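Local coordinates for protein 2-oxoglutarate carboxylase small subunit (Hydrogenobacter thermophilus, PDB 7KCT) that belongs to the biotin carboxylase family and has an ATP-grasp fold that here holds two ADP molecules, a bicarbonate ion and a magnesium ion, at residues Arg235-Ser238 / Gln244-Val247; Thr281-Ala286 / Arg300-His305; Ile343-Asn348 / Asp409-Ala414; Ile431-Met434 / Asp438-Asp441. One frame throughout, in Å; residues are numbered along the deposited sequence.

In the fold
Interactions 1, 2 and 3 surround the diphosphate of one bound ADP, while interaction 4 lies farther out in the C-terminal region. Interactions 1 and 2 have centres about 9 Å apart and are tied by the salt bridge from K245 NZ to E283 OE1 (2.7 Å); E283 also binds the magnesium ion next to a second ADP. Interaction 3 joins them from the neighbouring strand 341-351: L246 O meets R346 N at 3.0 Å, and E304 OE1 pairs with R346 NH2 at 3.1 Å. Through helix 404-417, interaction 3 also meets interaction 4, centres about 11 Å apart, by the salt bridge of D409 OD1 and R440 NH1 (2.7 Å).

Interaction 1: Arg235-Ser238 / Gln244-Val247; sequences RDCS and QKLV. With ADP (adenosine-5'-diphosphate), chain D.
C237, just beyond strand 229-236, and K245, on strand 244-250, bring the two backbones closest, CA to CA 6.1 Å. The carbonyl oxygens of D236 and V247 come within 4.0 Å, and water 1 joins them by donating to D236 O at 3.2 Å and to V247 O at 2.7 Å. D236 closes an Asx turn: its OD1 accepts S238 N (3.0 Å) and also S238 OG. Across the contact the touching is aliphatic. C237 CB lies against the shaft of K245, 3.6 Å from CD, and is nearer to the lysine than the sulfur is. Past this support the lysine runs on extended to the ADP, where NZ reaches O2B at 2.9 Å. The same ammonium forms salt bridges with E283, E304 and E218, so it is gripped by carboxylates as well as by phosphate. Q244 points away from C237 and adds a weak bond from NE2 to O1A of the ADP, 2.7 Å long but bent. Strand 215-223 lies beside 235-238, with C237 bonded through its backbone to H216. Beyond 244-247 comes strand 341-351, where L246 pairs with R346 through the backbone and the V247 side chain rests on I343.

Interaction 2: Thr281-Ala286 / Arg300-His305; sequences TMEFIA and RIQVEH. With MG (magnesium ion), chain E; ADP (adenosine-5'-diphosphate), chain D; ADP (adenosine-5'-diphosphate), chain C.
The Q302 amide and the E283 carboxylate meet with their planes 58° apart: NE2 holds E283 OE1 in the plane of the amide, at 3.0 Å, yet approaches that oxygen from above the carboxylate plane, 37° out of it. The guanidinium of R300 works through its edge, where the beta phosphate of one ADP lies in plane. This is part of the nucleotide site of the ATP-grasp fold, a strand of the antiparallel sheet set against the loop that leads into helix 305-312. At the other end of the amide, Q302 OE1 receives R235 NH2 and, weakly at most, T281 OG1; the T281 side chain crosses that of Q302 at about a right angle. R235 and E283 thus hold the amide at both ends. E283 is also divided. Its OE1 is shared with K245, while OE2 binds the magnesium ion at 2.2 Å, alongside O2B and O1A of the second ADP, waters 3 and 4, and E296. Farther along the strand, I285 lays CG1 and CD1 against that second nucleotide. On the loop, R300 NH2 reaches O3B of the first ADP at 2.8 Å and NH1 serves both O1B and I301 O. The backbone N of V303 gives O1B a nearly straight bond (168°). A type I turn from Q302 to H305 presents this N, and Q302 O accepts twice within it, from H305 N at 3.1 Å and from H305 ND1 at 3.0 Å, the latter with the oxygen in the imidazole plane.

Interaction 3: Ile343-Asn348 / Asp409-Ala414; sequences IECRIN and DRMRSA. With ADP (adenosine-5'-diphosphate), chain D.
M411 reaches from its helix to the strand with a hooked side chain. CG leaves anti to the backbone N (chi1 175°), and the chain then bends at chi2 (67°) and again at chi3, setting the methyl against the backbone of I343. CE arrives 3.1 Å from I343 O, a close approach of methyl to carbonyl, and 4.1 Å from I343 CG2. SD comes to 3.6 Å from C345 SG, a sulfur-to-sulfur van der Waals contact between thiol and thioether. I343 and C345, two apart on the strand, both direct CB toward the helix, so the methionine sits against their pair of side chains. R346 between C345 and I347 goes the other way: its chain runs extended to the nucleotide, where NH1 meets O1A of the ADP at 3.1 Å and NH2 meets O3A at 2.9 Å. E248 and E304 take further bonds from this guanidinium. On the helix, R412 NH1 folds back to D409 OD1 in a salt bridge of 2.9 Å, while R410 pairs with E32 of the second subunit. The axes of strand 343-348 and helix 409-414 run in nearly the same direction, 29° apart, with a closest approach of 9.6 Å. The arrangement is a helix packed on an antiparallel sheet in the biotin carboxylase C-terminal domain, with one side of the strand turned to the helix and R346 carried to the ADP site.

Interaction 4: Ile431-Met434 / Asp438-Asp441; sequences INIM and DFRD
I433 and M434 both come to the same side of the F439 ring plane, one over the face, the other obliquely. CG2 of I433 sits over the face in a CH-pi contact, 4.1 Å from the F439 centroid and 22° off the ring normal, displaced toward the CG-CD1 side. M434 lies alongside the phenylalanine, the two side chains pointing the same way. Its sulfur makes a Met-aromatic contact, SD 3.7 Å from F439 CE2, and the methyl follows with CE 3.8 Å from CZ. Bends at chi2 and chi3 turn the methionine back to the ring although its CB points away from 438-441. F439 has CG anti to its backbone N (chi1 -180°), which directs the ring at helix 427-435; its CB also rests 3.4 Å from I433 O. R440 runs beside this pair, with CG 3.5 Å from M434 O, and its guanidinium continues to D409 on helix 404-417. Around the ring, F444 and W404 add further aromatic neighbours, Y448 touches both I433 and F439, and M434 packs on M411. Helices 427-435 and 437-441, consecutive in the biotin carboxylase C-terminal domain, thus pack together. Between the two segments the contact is mainly apolar, methyl and sulfur against a pi system, and probably depends more on fit than on directed bonds, while the charged end of R440 finds its partner on another helix.

Interaction 1: Arg235-Ser238 / Gln244-Val247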
# COMPACT_ATOMS: atom_id res chain seq x y z
N ARG A 235 -5.27 -15.46 -12.81
CA ARG A 235 -5.84 -15.25 -11.49
C ARG A 235 -6.89 -16.32 -11.26
O ARG A 235 -7.62 -16.70 -12.18
CB ARG A 235 -6.50 -13.89 -11.39
CG ARG A 235 -5.62 -12.73 -11.82
CD ARG A 235 -6.44 -11.42 -11.69
NE ARG A 235 -7.32 -11.12 -12.83
CZ ARG A 235 -7.01 -10.32 -13.86
NH1 ARG A 235 -5.82 -9.73 -13.96
NH2 ARG A 235 -7.92 -10.07 -14.80
N ASP A 236 -7.00 -16.76 -10.02
CA ASP A 236 -8.08 -17.64 -9.59
C ASP A 236 -9.16 -16.83 -8.88
O ASP A 236 -8.93 -16.28 -7.80
CB ASP A 236 -7.51 -18.73 -8.68
CG ASP A 236 -8.54 -19.79 -8.34
OD1 ASP A 236 -9.74 -19.47 -8.34
OD2 ASP A 236 -8.12 -20.93 -8.03
N CYS A 237 -10.34 -16.78 -9.48
CA CYS A 237 -11.46 -16.01 -8.97
C CYS A 237 -12.64 -16.93 -8.64
O CYS A 237 -13.80 -16.55 -8.80
CB CYS A 237 -11.85 -14.93 -9.98
SG CYS A 237 -10.40 -13.98 -10.57
N SER A 238 -12.37 -18.12 -8.09
CA SER A 238 -13.43 -19.11 -7.89
C SER A 238 -14.40 -18.72 -6.78
O SER A 238 -15.60 -18.99 -6.90
CB SER A 238 -12.82 -20.48 -7.58
OG SER A 238 -12.01 -20.87 -8.66
N GLN A 244 -20.65 -13.90 -9.03
CA GLN A 244 -19.80 -12.71 -9.04
C GLN A 244 -18.71 -12.84 -7.99
O GLN A 244 -18.94 -13.33 -6.88
CB GLN A 244 -20.64 -11.47 -8.82
CG GLN A 244 -20.02 -10.18 -9.27
CD GLN A 244 -20.90 -9.00 -8.89
OE1 GLN A 244 -22.13 -9.15 -8.74
NE2 GLN A 244 -20.28 -7.84 -8.69
N LYS A 245 -17.52 -12.37 -8.35
CA LYS A 245 -16.33 -12.67 -7.57
C LYS A 245 -16.31 -11.90 -6.26
O LYS A 245 -16.88 -10.81 -6.13
CB LYS A 245 -15.10 -12.36 -8.40
CG LYS A 245 -15.11 -13.14 -9.72
CD LYS A 245 -14.28 -12.46 -10.79
CE LYS A 245 -14.54 -13.08 -12.16
NZ LYS A 245 -14.15 -12.13 -13.23
N LEU A 246 -15.71 -12.52 -5.26
CA LEU A 246 -15.52 -11.93 -3.94
C LEU A 246 -14.08 -11.93 -3.51
O LEU A 246 -13.61 -10.96 -2.88
CB LEU A 246 -16.34 -12.72 -2.91
CG LEU A 246 -16.55 -12.24 -1.50
CD1 LEU A 246 -17.33 -10.95 -1.52
CD2 LEU A 246 -17.30 -13.39 -0.76
N VAL A 247 -13.35 -12.99 -3.83
CA VAL A 247 -11.95 -13.13 -3.49
C VAL A 247 -11.19 -13.58 -4.73
O VAL A 247 -11.56 -14.56 -5.37
CB VAL A 247 -11.73 -14.14 -2.35
CG1 VAL A 247 -10.22 -14.30 -2.12
CG2 VAL A 247 -12.51 -13.72 -1.06
PB ADP D . -15.16 -8.11 -13.10
O1B ADP D . -14.45 -6.81 -13.44
O2B ADP D . -14.39 -9.33 -12.65
O3B ADP D . -16.36 -8.41 -13.94
PA ADP D . -17.64 -7.71 -11.60
O1A ADP D . -18.36 -7.16 -10.42
O2A ADP D . -18.24 -8.73 -12.55
O3A ADP D . -16.06 -7.87 -11.51
O5' ADP D . -17.90 -6.15 -12.78
C5' ADP D . -18.11 -4.90 -12.01
C4' ADP D . -19.21 -4.07 -12.49
O4' ADP D . -19.52 -4.21 -13.86
C3' ADP D . -20.46 -4.62 -11.59
O3' ADP D . -21.23 -3.59 -11.27
C2' ADP D . -21.06 -5.58 -12.69
O2' ADP D . -22.40 -5.68 -12.61
C1' ADP D . -20.80 -4.65 -13.91
N9 ADP D . -20.70 -5.37 -15.25
C8 ADP D . -19.91 -6.48 -15.61
N7 ADP D . -20.09 -6.88 -16.90
C5 ADP D . -21.00 -5.97 -17.40
C6 ADP D . -21.58 -5.86 -18.67
N6 ADP D . -21.25 -6.75 -19.68
N1 ADP D . -22.48 -4.86 -18.94
C2 ADP D . -22.77 -4.03 -17.86
N3 ADP D . -22.30 -4.02 -16.59
C4 ADP D . -21.39 -5.02 -16.40
O HOH W 1 -11.10 -17.21 -5.65

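Interaction 2: Thr281-Ala286 / Arg300-His305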
# COMPACT_ATOMS: atom_id res chain seq x y z
N THR A 281 -9.37 -9.61 -20.72
CA THR A 281 -9.24 -10.83 -19.95
C THR A 281 -9.98 -11.96 -20.63
O THR A 281 -11.11 -11.76 -21.07
CB THR A 281 -9.82 -10.63 -18.52
OG1 THR A 281 -8.95 -9.75 -17.79
CG2 THR A 281 -9.97 -11.99 -17.82
N MET A 282 -9.38 -13.16 -20.66
CA MET A 282 -10.04 -14.38 -21.14
C MET A 282 -10.34 -15.29 -19.95
O MET A 282 -9.44 -15.61 -19.19
CB MET A 282 -9.16 -15.07 -22.16
CG MET A 282 -8.96 -14.16 -23.35
SD MET A 282 -8.48 -15.32 -24.55
CE MET A 282 -7.37 -14.36 -25.57
N GLU A 283 -11.62 -15.63 -19.76
CA GLU A 283 -12.01 -16.39 -18.59
C GLU A 283 -12.20 -17.85 -19.01
O GLU A 283 -12.78 -18.11 -20.07
CB GLU A 283 -13.29 -15.82 -17.98
CG GLU A 283 -13.16 -14.31 -17.62
CD GLU A 283 -14.30 -13.76 -16.75
OE1 GLU A 283 -14.02 -12.95 -15.85
OE2 GLU A 283 -15.50 -14.08 -16.98
N PHE A 284 -11.66 -18.76 -18.18
CA PHE A 284 -11.70 -20.22 -18.32
C PHE A 284 -12.36 -20.85 -17.10
O PHE A 284 -12.28 -20.32 -16.00
CB PHE A 284 -10.30 -20.80 -18.41
CG PHE A 284 -9.55 -20.37 -19.59
CD1 PHE A 284 -8.95 -19.12 -19.63
CD2 PHE A 284 -9.44 -21.21 -20.69
CE1 PHE A 284 -8.25 -18.75 -20.72
CE2 PHE A 284 -8.74 -20.84 -21.80
CZ PHE A 284 -8.15 -19.60 -21.82
N ILE A 285 -13.01 -21.99 -17.30
CA ILE A 285 -13.41 -22.92 -16.24
C ILE A 285 -12.40 -24.07 -16.24
O ILE A 285 -12.05 -24.59 -17.31
CB ILE A 285 -14.83 -23.45 -16.48
CG1 ILE A 285 -15.90 -22.39 -16.30
CG2 ILE A 285 -15.13 -24.63 -15.55
CD1 ILE A 285 -15.96 -21.85 -14.90
N ALA A 286 -11.95 -24.50 -15.07
CA ALA A 286 -11.01 -25.61 -14.96
C ALA A 286 -11.73 -26.80 -14.34
O ALA A 286 -12.39 -26.66 -13.30
CB ALA A 286 -9.81 -25.21 -14.12
N ARG A 300 -12.06 -5.25 -21.50
CA ARG A 300 -11.99 -4.10 -20.60
C ARG A 300 -11.09 -4.47 -19.43
O ARG A 300 -10.72 -5.63 -19.25
CB ARG A 300 -13.38 -3.68 -20.13
CG ARG A 300 -14.22 -4.84 -19.52
CD ARG A 300 -15.28 -4.37 -18.54
NE ARG A 300 -16.10 -5.43 -17.96
CZ ARG A 300 -15.80 -6.13 -16.86
NH1 ARG A 300 -14.66 -5.91 -16.19
NH2 ARG A 300 -16.66 -7.07 -16.43
N ILE A 301 -10.74 -3.46 -18.63
CA ILE A 301 -10.11 -3.73 -17.34
C ILE A 301 -11.13 -4.43 -16.45
O ILE A 301 -12.34 -4.24 -16.60
CB ILE A 301 -9.63 -2.41 -16.70
CG1 ILE A 301 -8.60 -2.68 -15.61
CG2 ILE A 301 -10.83 -1.61 -16.14
CD1 ILE A 301 -7.22 -3.04 -16.10
N GLN A 302 -10.66 -5.27 -15.55
CA GLN A 302 -11.52 -5.87 -14.54
C GLN A 302 -11.22 -5.35 -13.13
O GLN A 302 -10.11 -4.94 -12.82
CB GLN A 302 -11.31 -7.39 -14.53
CG GLN A 302 -11.69 -8.09 -15.79
CD GLN A 302 -11.53 -9.59 -15.63
OE1 GLN A 302 -10.44 -10.08 -15.37
NE2 GLN A 302 -12.64 -10.31 -15.72
N VAL A 303 -12.22 -5.50 -12.26
CA VAL A 303 -12.10 -5.12 -10.85
C VAL A 303 -10.80 -5.61 -10.23
O VAL A 303 -10.09 -4.86 -9.56
CB VAL A 303 -13.32 -5.67 -10.09
CG1 VAL A 303 -13.17 -5.55 -8.56
CG2 VAL A 303 -14.59 -4.91 -10.53
N GLU A 304 -10.45 -6.86 -10.50
CA GLU A 304 -9.39 -7.57 -9.80
C GLU A 304 -8.02 -7.44 -10.45
O GLU A 304 -7.08 -8.17 -10.06
CB GLU A 304 -9.80 -9.05 -9.66
CG GLU A 304 -10.01 -9.82 -11.01
CD GLU A 304 -11.46 -9.83 -11.59
OE1 GLU A 304 -12.30 -8.97 -11.26
OE2 GLU A 304 -11.78 -10.75 -12.39
N HIS A 305 -7.85 -6.49 -11.37
CA HIS A 305 -6.53 -6.30 -11.98
C HIS A 305 -5.41 -6.04 -10.99
O HIS A 305 -4.25 -6.32 -11.34
CB HIS A 305 -6.57 -5.17 -13.04
CG HIS A 305 -6.61 -3.79 -12.46
ND1 HIS A 305 -7.80 -3.15 -12.21
CD2 HIS A 305 -5.63 -2.92 -12.11
CE1 HIS A 305 -7.55 -1.95 -11.69
NE2 HIS A 305 -6.25 -1.79 -11.61
MG MG E . -17.53 -13.56 -16.40
PB ADP D . -15.16 -8.11 -13.10
O1B ADP D . -14.45 -6.81 -13.44
O2B ADP D . -14.39 -9.33 -12.65
O3B ADP D . -16.36 -8.41 -13.94
PA ADP D . -17.64 -7.71 -11.60
O1A ADP D . -18.36 -7.16 -10.42
O2A ADP D . -18.24 -8.73 -12.55
O3A ADP D . -16.06 -7.87 -11.51
O5' ADP D . -17.90 -6.15 -12.78
C5' ADP D . -18.11 -4.90 -12.01
C4' ADP D . -19.21 -4.07 -12.49
O4' ADP D . -19.52 -4.21 -13.86
C3' ADP D . -20.46 -4.62 -11.59
O3' ADP D . -21.23 -3.59 -11.27
C2' ADP D . -21.06 -5.58 -12.69
O2' ADP D . -22.40 -5.68 -12.61
C1' ADP D . -20.80 -4.65 -13.91
N9 ADP D . -20.70 -5.37 -15.25
C8 ADP D . -19.91 -6.48 -15.61
N7 ADP D . -20.09 -6.88 -16.90
C5 ADP D . -21.00 -5.97 -17.40
C6 ADP D . -21.58 -5.86 -18.67
N6 ADP D . -21.25 -6.75 -19.68
N1 ADP D . -22.48 -4.86 -18.94
C2 ADP D . -22.77 -4.03 -17.86
N3 ADP D . -22.30 -4.02 -16.59
C4 ADP D . -21.39 -5.02 -16.40
PB ADP C . -20.65 -13.48 -16.54
O1B ADP C . -21.90 -13.07 -15.85
O2B ADP C . -19.27 -13.53 -15.95
O3B ADP C . -20.61 -13.11 -18.02
PA ADP C . -19.60 -16.02 -17.09
O1A ADP C . -18.17 -15.69 -16.86
O2A ADP C . -19.91 -16.99 -18.22
O3A ADP C . -20.93 -15.26 -16.80
O5' ADP C . -19.67 -17.35 -15.78
C5' ADP C . -20.24 -16.89 -14.50
C4' ADP C . -19.69 -17.84 -13.51
O4' ADP C . -20.55 -18.99 -13.63
C3' ADP C . -18.30 -18.27 -13.83
O3' ADP C . -17.35 -17.52 -13.06
C2' ADP C . -18.36 -19.67 -13.22
O2' ADP C . -18.38 -19.63 -11.74
C1' ADP C . -19.73 -20.16 -13.58
N9 ADP C . -19.73 -20.88 -14.87
C8 ADP C . -19.77 -20.36 -16.18
N7 ADP C . -19.79 -21.36 -17.10
C5 ADP C . -19.72 -22.54 -16.36
C6 ADP C . -19.70 -23.91 -16.73
N6 ADP C . -19.73 -24.25 -18.05
N1 ADP C . -19.60 -24.89 -15.80
C2 ADP C . -19.59 -24.45 -14.52
N3 ADP C . -19.62 -23.21 -14.02
C4 ADP C . -19.69 -22.25 -14.98
O HOH W 2 -8.89 -6.99 -18.49
O HOH W 3 -16.74 -11.37 -15.92
O HOH W 4 -17.18 -13.85 -14.52

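Interaction 3: Ile343-Asn348 / Asp409-Ala414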
# COMPACT_ATOMS: atom_id res chain seq x y z
N ILE A 343 -3.54 -11.42 -2.96
CA ILE A 343 -4.93 -11.72 -2.71
C ILE A 343 -5.67 -10.39 -2.64
O ILE A 343 -5.18 -9.44 -2.02
CB ILE A 343 -5.11 -12.51 -1.39
CG1 ILE A 343 -4.24 -13.76 -1.33
CG2 ILE A 343 -6.54 -12.95 -1.20
CD1 ILE A 343 -4.31 -14.51 0.03
N GLU A 344 -6.85 -10.35 -3.25
CA GLU A 344 -7.76 -9.24 -3.20
C GLU A 344 -9.08 -9.70 -2.61
O GLU A 344 -9.66 -10.71 -3.04
CB GLU A 344 -7.99 -8.63 -4.60
CG GLU A 344 -9.24 -7.68 -4.67
CD GLU A 344 -9.42 -6.98 -6.02
OE1 GLU A 344 -10.36 -7.29 -6.81
OE2 GLU A 344 -8.63 -6.08 -6.29
N CYS A 345 -9.62 -8.90 -1.70
CA CYS A 345 -10.94 -9.13 -1.16
C CYS A 345 -11.81 -7.91 -1.46
O CYS A 345 -11.37 -6.78 -1.27
CB CYS A 345 -10.90 -9.41 0.34
SG CYS A 345 -10.03 -10.91 0.81
N ARG A 346 -13.01 -8.17 -1.96
CA ARG A 346 -13.98 -7.11 -2.22
C ARG A 346 -14.70 -6.82 -0.93
O ARG A 346 -15.31 -7.73 -0.34
CB ARG A 346 -14.97 -7.50 -3.30
CG ARG A 346 -14.26 -7.94 -4.55
CD ARG A 346 -15.16 -7.79 -5.72
NE ARG A 346 -14.57 -8.32 -6.94
CZ ARG A 346 -15.18 -8.24 -8.10
NH1 ARG A 346 -16.37 -7.63 -8.15
NH2 ARG A 346 -14.64 -8.78 -9.19
N ILE A 347 -14.63 -5.57 -0.49
CA ILE A 347 -15.34 -5.10 0.69
C ILE A 347 -16.62 -4.47 0.18
O ILE A 347 -16.60 -3.34 -0.31
CB ILE A 347 -14.54 -4.06 1.49
CG1 ILE A 347 -13.09 -4.47 1.63
CG2 ILE A 347 -15.20 -3.82 2.81
CD1 ILE A 347 -12.90 -5.66 2.33
N ASN A 348 -17.73 -5.20 0.28
CA ASN A 348 -19.01 -4.74 -0.23
C ASN A 348 -19.91 -4.36 0.93
O ASN A 348 -19.84 -4.93 2.03
CB ASN A 348 -19.72 -5.82 -1.07
CG ASN A 348 -18.92 -6.28 -2.26
OD1 ASN A 348 -18.28 -5.49 -2.95
ND2 ASN A 348 -18.95 -7.58 -2.52
N ASP A 409 -2.17 -14.79 5.90
CA ASP A 409 -2.02 -14.19 7.23
C ASP A 409 -2.05 -12.67 7.14
O ASP A 409 -2.74 -12.00 7.93
CB ASP A 409 -0.70 -14.64 7.87
CG ASP A 409 -0.60 -16.15 8.13
OD1 ASP A 409 -1.63 -16.83 8.35
OD2 ASP A 409 0.53 -16.66 8.15
N ARG A 410 -1.40 -12.12 6.11
CA ARG A 410 -1.39 -10.68 5.94
C ARG A 410 -2.78 -10.15 5.63
O ARG A 410 -3.16 -9.09 6.13
CB ARG A 410 -0.41 -10.31 4.82
CG ARG A 410 -0.38 -8.83 4.45
CD ARG A 410 0.95 -8.57 3.72
NE ARG A 410 2.02 -8.62 4.70
CZ ARG A 410 3.30 -8.91 4.46
NH1 ARG A 410 3.70 -9.23 3.24
NH2 ARG A 410 4.16 -8.89 5.46
N MET A 411 -3.56 -10.87 4.82
CA MET A 411 -4.92 -10.43 4.51
C MET A 411 -5.86 -10.56 5.72
O MET A 411 -6.68 -9.67 5.98
CB MET A 411 -5.48 -11.23 3.32
CG MET A 411 -6.93 -10.94 3.00
SD MET A 411 -7.28 -9.25 2.39
CE MET A 411 -6.68 -9.38 0.72
N ARG A 412 -5.83 -11.70 6.40
CA ARG A 412 -6.59 -11.82 7.65
C ARG A 412 -6.32 -10.64 8.59
O ARG A 412 -7.24 -10.06 9.15
CB ARG A 412 -6.22 -13.12 8.35
CG ARG A 412 -7.04 -13.45 9.63
CD ARG A 412 -6.36 -14.49 10.54
NE ARG A 412 -5.02 -14.06 11.02
CZ ARG A 412 -3.87 -14.66 10.69
NH1 ARG A 412 -3.87 -15.70 9.88
NH2 ARG A 412 -2.71 -14.24 11.18
N SER A 413 -5.06 -10.28 8.78
CA SER A 413 -4.69 -9.23 9.72
C SER A 413 -5.11 -7.84 9.25
O SER A 413 -5.41 -6.97 10.07
CB SER A 413 -3.18 -9.23 9.95
OG SER A 413 -2.79 -10.42 10.58
N ALA A 414 -5.02 -7.60 7.95
CA ALA A 414 -5.50 -6.34 7.39
C ALA A 414 -7.01 -6.23 7.58
O ALA A 414 -7.51 -5.22 8.09
CB ALA A 414 -5.13 -6.26 5.91
PB ADP D . -15.16 -8.11 -13.10
O1B ADP D . -14.45 -6.81 -13.44
O2B ADP D . -14.39 -9.33 -12.65
O3B ADP D . -16.36 -8.41 -13.94
PA ADP D . -17.64 -7.71 -11.60
O1A ADP D . -18.36 -7.16 -10.42
O2A ADP D . -18.24 -8.73 -12.55
O3A ADP D . -16.06 -7.87 -11.51
O5' ADP D . -17.90 -6.15 -12.78
C5' ADP D . -18.11 -4.90 -12.01
C4' ADP D . -19.21 -4.07 -12.49
O4' ADP D . -19.52 -4.21 -13.86
C3' ADP D . -20.46 -4.62 -11.59
O3' ADP D . -21.23 -3.59 -11.27
C2' ADP D . -21.06 -5.58 -12.69
O2' ADP D . -22.40 -5.68 -12.61
C1' ADP D . -20.80 -4.65 -13.91
N9 ADP D . -20.70 -5.37 -15.25
C8 ADP D . -19.91 -6.48 -15.61
N7 ADP D . -20.09 -6.88 -16.90
C5 ADP D . -21.00 -5.97 -17.40
C6 ADP D . -21.58 -5.86 -18.67
N6 ADP D . -21.25 -6.75 -19.68
N1 ADP D . -22.48 -4.86 -18.94
C2 ADP D . -22.77 -4.03 -17.86
N3 ADP D . -22.30 -4.02 -16.59
C4 ADP D . -21.39 -5.02 -16.40

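Interaction 4: Ile431-Met434 / Asp438-Asp441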
# COMPACT_ATOMS: atom_id res chain seq x y z
N ILE A 431 -12.91 -12.47 6.86
CA ILE A 431 -11.97 -12.90 7.90
C ILE A 431 -12.06 -14.41 8.09
O ILE A 431 -11.04 -15.10 8.24
CB ILE A 431 -12.26 -12.14 9.21
CG1 ILE A 431 -11.87 -10.66 9.08
CG2 ILE A 431 -11.54 -12.78 10.37
CD1 ILE A 431 -12.45 -9.75 10.18
N ASN A 432 -13.28 -14.94 8.11
CA ASN A 432 -13.46 -16.37 8.35
C ASN A 432 -12.91 -17.21 7.20
O ASN A 432 -12.43 -18.32 7.41
CB ASN A 432 -14.94 -16.69 8.58
CG ASN A 432 -15.43 -16.34 9.98
OD1 ASN A 432 -14.64 -16.18 10.89
ND2 ASN A 432 -16.72 -16.22 10.15
N ILE A 433 -13.04 -16.73 5.96
CA ILE A 433 -12.42 -17.42 4.83
C ILE A 433 -10.91 -17.51 5.03
O ILE A 433 -10.31 -18.58 4.87
CB ILE A 433 -12.80 -16.71 3.51
CG1 ILE A 433 -14.32 -16.72 3.32
CG2 ILE A 433 -12.08 -17.36 2.36
CD1 ILE A 433 -14.84 -15.98 2.08
N MET A 434 -10.28 -16.40 5.42
CA MET A 434 -8.85 -16.42 5.62
C MET A 434 -8.44 -17.37 6.75
O MET A 434 -7.34 -17.92 6.73
CB MET A 434 -8.33 -15.01 5.94
CG MET A 434 -8.54 -13.97 4.83
SD MET A 434 -7.83 -14.52 3.25
CE MET A 434 -9.18 -14.34 2.11
N ASP A 438 -9.54 -25.18 4.64
CA ASP A 438 -9.57 -25.48 3.21
C ASP A 438 -8.98 -24.32 2.41
O ASP A 438 -8.10 -24.51 1.57
CB ASP A 438 -10.99 -25.79 2.79
CG ASP A 438 -11.42 -27.22 3.13
OD1 ASP A 438 -10.57 -28.03 3.59
OD2 ASP A 438 -12.61 -27.54 2.96
N PHE A 439 -9.44 -23.09 2.66
CA PHE A 439 -8.88 -21.99 1.88
C PHE A 439 -7.37 -21.90 2.05
O PHE A 439 -6.63 -21.81 1.06
CB PHE A 439 -9.54 -20.66 2.26
CG PHE A 439 -9.01 -19.50 1.48
CD1 PHE A 439 -9.49 -19.21 0.23
CD2 PHE A 439 -8.02 -18.71 2.00
CE1 PHE A 439 -8.95 -18.13 -0.52
CE2 PHE A 439 -7.50 -17.61 1.28
CZ PHE A 439 -7.95 -17.33 0.03
N ARG A 440 -6.89 -22.00 3.28
CA ARG A 440 -5.46 -21.94 3.54
C ARG A 440 -4.69 -23.03 2.80
O ARG A 440 -3.51 -22.84 2.50
CB ARG A 440 -5.18 -22.03 5.04
CG ARG A 440 -5.46 -20.79 5.87
CD ARG A 440 -4.92 -20.99 7.30
NE ARG A 440 -3.48 -21.31 7.36
CZ ARG A 440 -2.52 -20.40 7.47
NH1 ARG A 440 -2.86 -19.11 7.52
NH2 ARG A 440 -1.24 -20.74 7.53
N ASP A 441 -5.33 -24.18 2.52
CA ASP A 441 -4.63 -25.26 1.83
C ASP A 441 -4.79 -25.20 0.32
O ASP A 441 -4.27 -26.08 -0.37
CB ASP A 441 -5.11 -26.61 2.36
CG ASP A 441 -4.64 -26.89 3.79
OD1 ASP A 441 -3.56 -26.38 4.18
OD2 ASP A 441 -5.35 -27.61 4.53